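Local coordinates for SVP1-like protein 2 (Kluyveromyces lactis, PDB 4V16) that probably binds phosphoinositides such as phosphatidylinositol 3,5-bisphosphate through its beta-propeller, which would bring it to membranes, at residues 144-149 against 154-159. Numbering follows the deposited sequence.
Sequences LLVYSN and GQIHVT
L145 and T159 answer each other twice through the backbone: L145 N gives its hydrogen to T159 O at 2.8 Å, and T159 N returns one to L145 O, nearly straight (177°). Two residues along, the exchange recurs as Y147 N bonds H157 O at 3.2 Å and H157 N bonds Y147 O at 2.7 Å. Some of these carbonyls take a second, weaker contact, for H157 O also receives the CA-H of V146 and Y147 O that of I156. N149 N also donates to Q155 O, but from above the carbonyl plane. The intervening pairs, V146 with V158 and S148 with I156, are non-hydrogen-bonded here; V146 bonds to E139 of strand 138-141, S148 to G135 and V137 just before it, and I156 to V175 of strand 173-176, on the hairpin's other side. S148 OG makes a weak hydrogen bond to V137 O. This hairpin forms the two middle strands of a four-stranded antiparallel blade of the PROPPIN beta-propeller. On the face bearing V146, V158 and I156, methyl groups meet, V146 CG2 lying 4.2 Å from V158 CG2, and V185 and V182 of the next blade pack against this side. The other face carries H157, whose CB sits over the Y147 ring, 3.7 Å from its centroid; the two rings are nearly parallel (15°) but slid apart. With CG anti to the carbonyl carbon (chi1 -61°), the imidazole reaches across the hairpin to N149, whose ND2 donates to H157 NE2 at 3.2 Å, within both the ring and amide planes. Replacing H157 by an alanine would probably leave N149 ND2 without this acceptor and uncover part of the Y147 ring. N149 OD1 is satisfied separately, accepting from the backbone N of F151 and N152 in the connecting turn.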
loop_
_atom_site.group_PDB
_atom_site.type_symbol
_atom_site.label_atom_id
_atom_site.label_comp_id
_atom_site.label_asym_id
_atom_site.label_seq_id
_atom_site.Cartn_x
_atom_site.Cartn_y
_atom_site.Cartn_z
ATOM N N LEU A 144 8.210 8.719 7.335
ATOM C CA LEU A 144 8.425 9.510 6.128
ATOM C C LEU A 144 7.125 9.686 5.346
ATOM O O LEU A 144 6.543 8.712 4.866
ATOM C CB LEU A 144 9.486 8.847 5.251
ATOM C CG LEU A 144 10.191 9.737 4.229
ATOM C CD1 LEU A 144 10.999 10.832 4.911
ATOM C CD2 LEU A 144 11.089 8.886 3.358
ATOM N N LEU A 145 6.681 10.934 5.225
ATOM C CA LEU A 145 5.417 11.254 4.565
ATOM C C LEU A 145 5.636 11.743 3.139
ATOM O O LEU A 145 6.481 12.601 2.886
ATOM C CB LEU A 145 4.654 12.317 5.364
ATOM C CG LEU A 145 3.332 12.819 4.772
ATOM C CD1 LEU A 145 2.315 11.691 4.666
ATOM C CD2 LEU A 145 2.780 13.964 5.609
ATOM N N VAL A 146 4.859 11.185 2.214
ATOM C CA VAL A 146 4.870 11.619 0.823
ATOM C C VAL A 146 3.444 11.927 0.384
ATOM O O VAL A 146 2.529 11.142 0.629
ATOM C CB VAL A 146 5.480 10.550 -0.108
ATOM C CG1 VAL A 146 5.467 11.024 -1.557
ATOM C CG2 VAL A 146 6.901 10.218 0.329
ATOM N N TYR A 147 3.258 13.077 -0.254
ATOM C CA TYR A 147 1.949 13.462 -0.766
ATOM C C TYR A 147 2.104 14.371 -1.980
ATOM O O TYR A 147 3.142 15.011 -2.159
ATOM C CB TYR A 147 1.122 14.157 0.324
ATOM C CG TYR A 147 1.700 15.470 0.814
ATOM C CD1 TYR A 147 2.601 15.504 1.870
ATOM C CD2 TYR A 147 1.336 16.675 0.227
ATOM C CE1 TYR A 147 3.130 16.702 2.323
ATOM C CE2 TYR A 147 1.859 17.877 0.673
ATOM C CZ TYR A 147 2.754 17.884 1.721
ATOM O OH TYR A 147 3.277 19.077 2.166
ATOM N N SER A 148 1.070 14.415 -2.815
ATOM C CA SER A 148 1.082 15.247 -4.012
ATOM C C SER A 148 0.589 16.658 -3.699
ATOM O O SER A 148 -0.312 16.842 -2.880
ATOM C CB SER A 148 0.220 14.616 -5.109
ATOM O OG SER A 148 -1.097 14.362 -4.648
ATOM N N ASN A 149 1.193 17.651 -4.347
ATOM C CA ASN A 149 0.776 19.040 -4.191
ATOM C C ASN A 149 -0.683 19.207 -4.606
ATOM O O ASN A 149 -1.146 18.539 -5.528
ATOM C CB ASN A 149 1.675 19.958 -5.016
ATOM C CG ASN A 149 1.307 21.417 -4.874
ATOM O OD1 ASN A 149 0.446 21.925 -5.592
ATOM N ND2 ASN A 149 1.961 22.103 -3.944
ATOM N N GLY A 154 1.425 16.887 -10.512
ATOM C CA GLY A 154 2.593 16.158 -10.972
ATOM C C GLY A 154 3.714 16.176 -9.950
ATOM O O GLY A 154 4.649 15.379 -10.032
ATOM N N GLN A 155 3.616 17.088 -8.984
ATOM C CA GLN A 155 4.647 17.256 -7.963
ATOM C C GLN A 155 4.325 16.470 -6.699
ATOM O O GLN A 155 3.159 16.197 -6.414
ATOM C CB GLN A 155 4.811 18.732 -7.608
ATOM C CG GLN A 155 5.252 19.610 -8.764
ATOM C CD GLN A 155 5.322 21.075 -8.382
ATOM O OE1 GLN A 155 5.111 21.440 -7.225
ATOM N NE2 GLN A 155 5.616 21.925 -9.359
ATOM N N ILE A 156 5.364 16.121 -5.943
ATOM C CA ILE A 156 5.190 15.458 -4.652
ATOM C C ILE A 156 6.104 16.065 -3.586
ATOM O O ILE A 156 7.258 16.403 -3.856
ATOM C CB ILE A 156 5.464 13.936 -4.745
ATOM C CG1 ILE A 156 6.852 13.657 -5.332
ATOM C CG2 ILE A 156 4.395 13.258 -5.588
ATOM C CD1 ILE A 156 7.318 12.237 -5.126
ATOM N N HIS A 157 5.568 16.208 -2.377
ATOM C CA HIS A 157 6.349 16.654 -1.231
ATOM C C HIS A 157 6.854 15.442 -0.459
ATOM O O HIS A 157 6.102 14.497 -0.225
ATOM C CB HIS A 157 5.511 17.548 -0.313
ATOM C CG HIS A 157 5.009 18.795 -0.972
ATOM N ND1 HIS A 157 5.624 20.018 -0.816
ATOM C CD2 HIS A 157 3.948 19.008 -1.785
ATOM C CE1 HIS A 157 4.963 20.931 -1.505
ATOM N NE2 HIS A 157 3.942 20.344 -2.103
ATOM N N VAL A 158 8.126 15.471 -0.071
ATOM C CA VAL A 158 8.718 14.412 0.742
ATOM C C VAL A 158 9.247 15.008 2.042
ATOM O O VAL A 158 10.211 15.776 2.033
ATOM C CB VAL A 158 9.858 13.695 -0.003
ATOM C CG1 VAL A 158 10.428 12.566 0.847
ATOM C CG2 VAL A 158 9.360 13.158 -1.337
ATOM N N THR A 159 8.611 14.643 3.153
ATOM C CA THR A 159 8.932 15.220 4.456
ATOM C C THR A 159 9.068 14.160 5.542
ATOM O O THR A 159 8.400 13.127 5.507
ATOM C CB THR A 159 7.857 16.231 4.896
ATOM O OG1 THR A 159 6.564 15.765 4.490
ATOM C CG2 THR A 159 8.116 17.594 4.276
#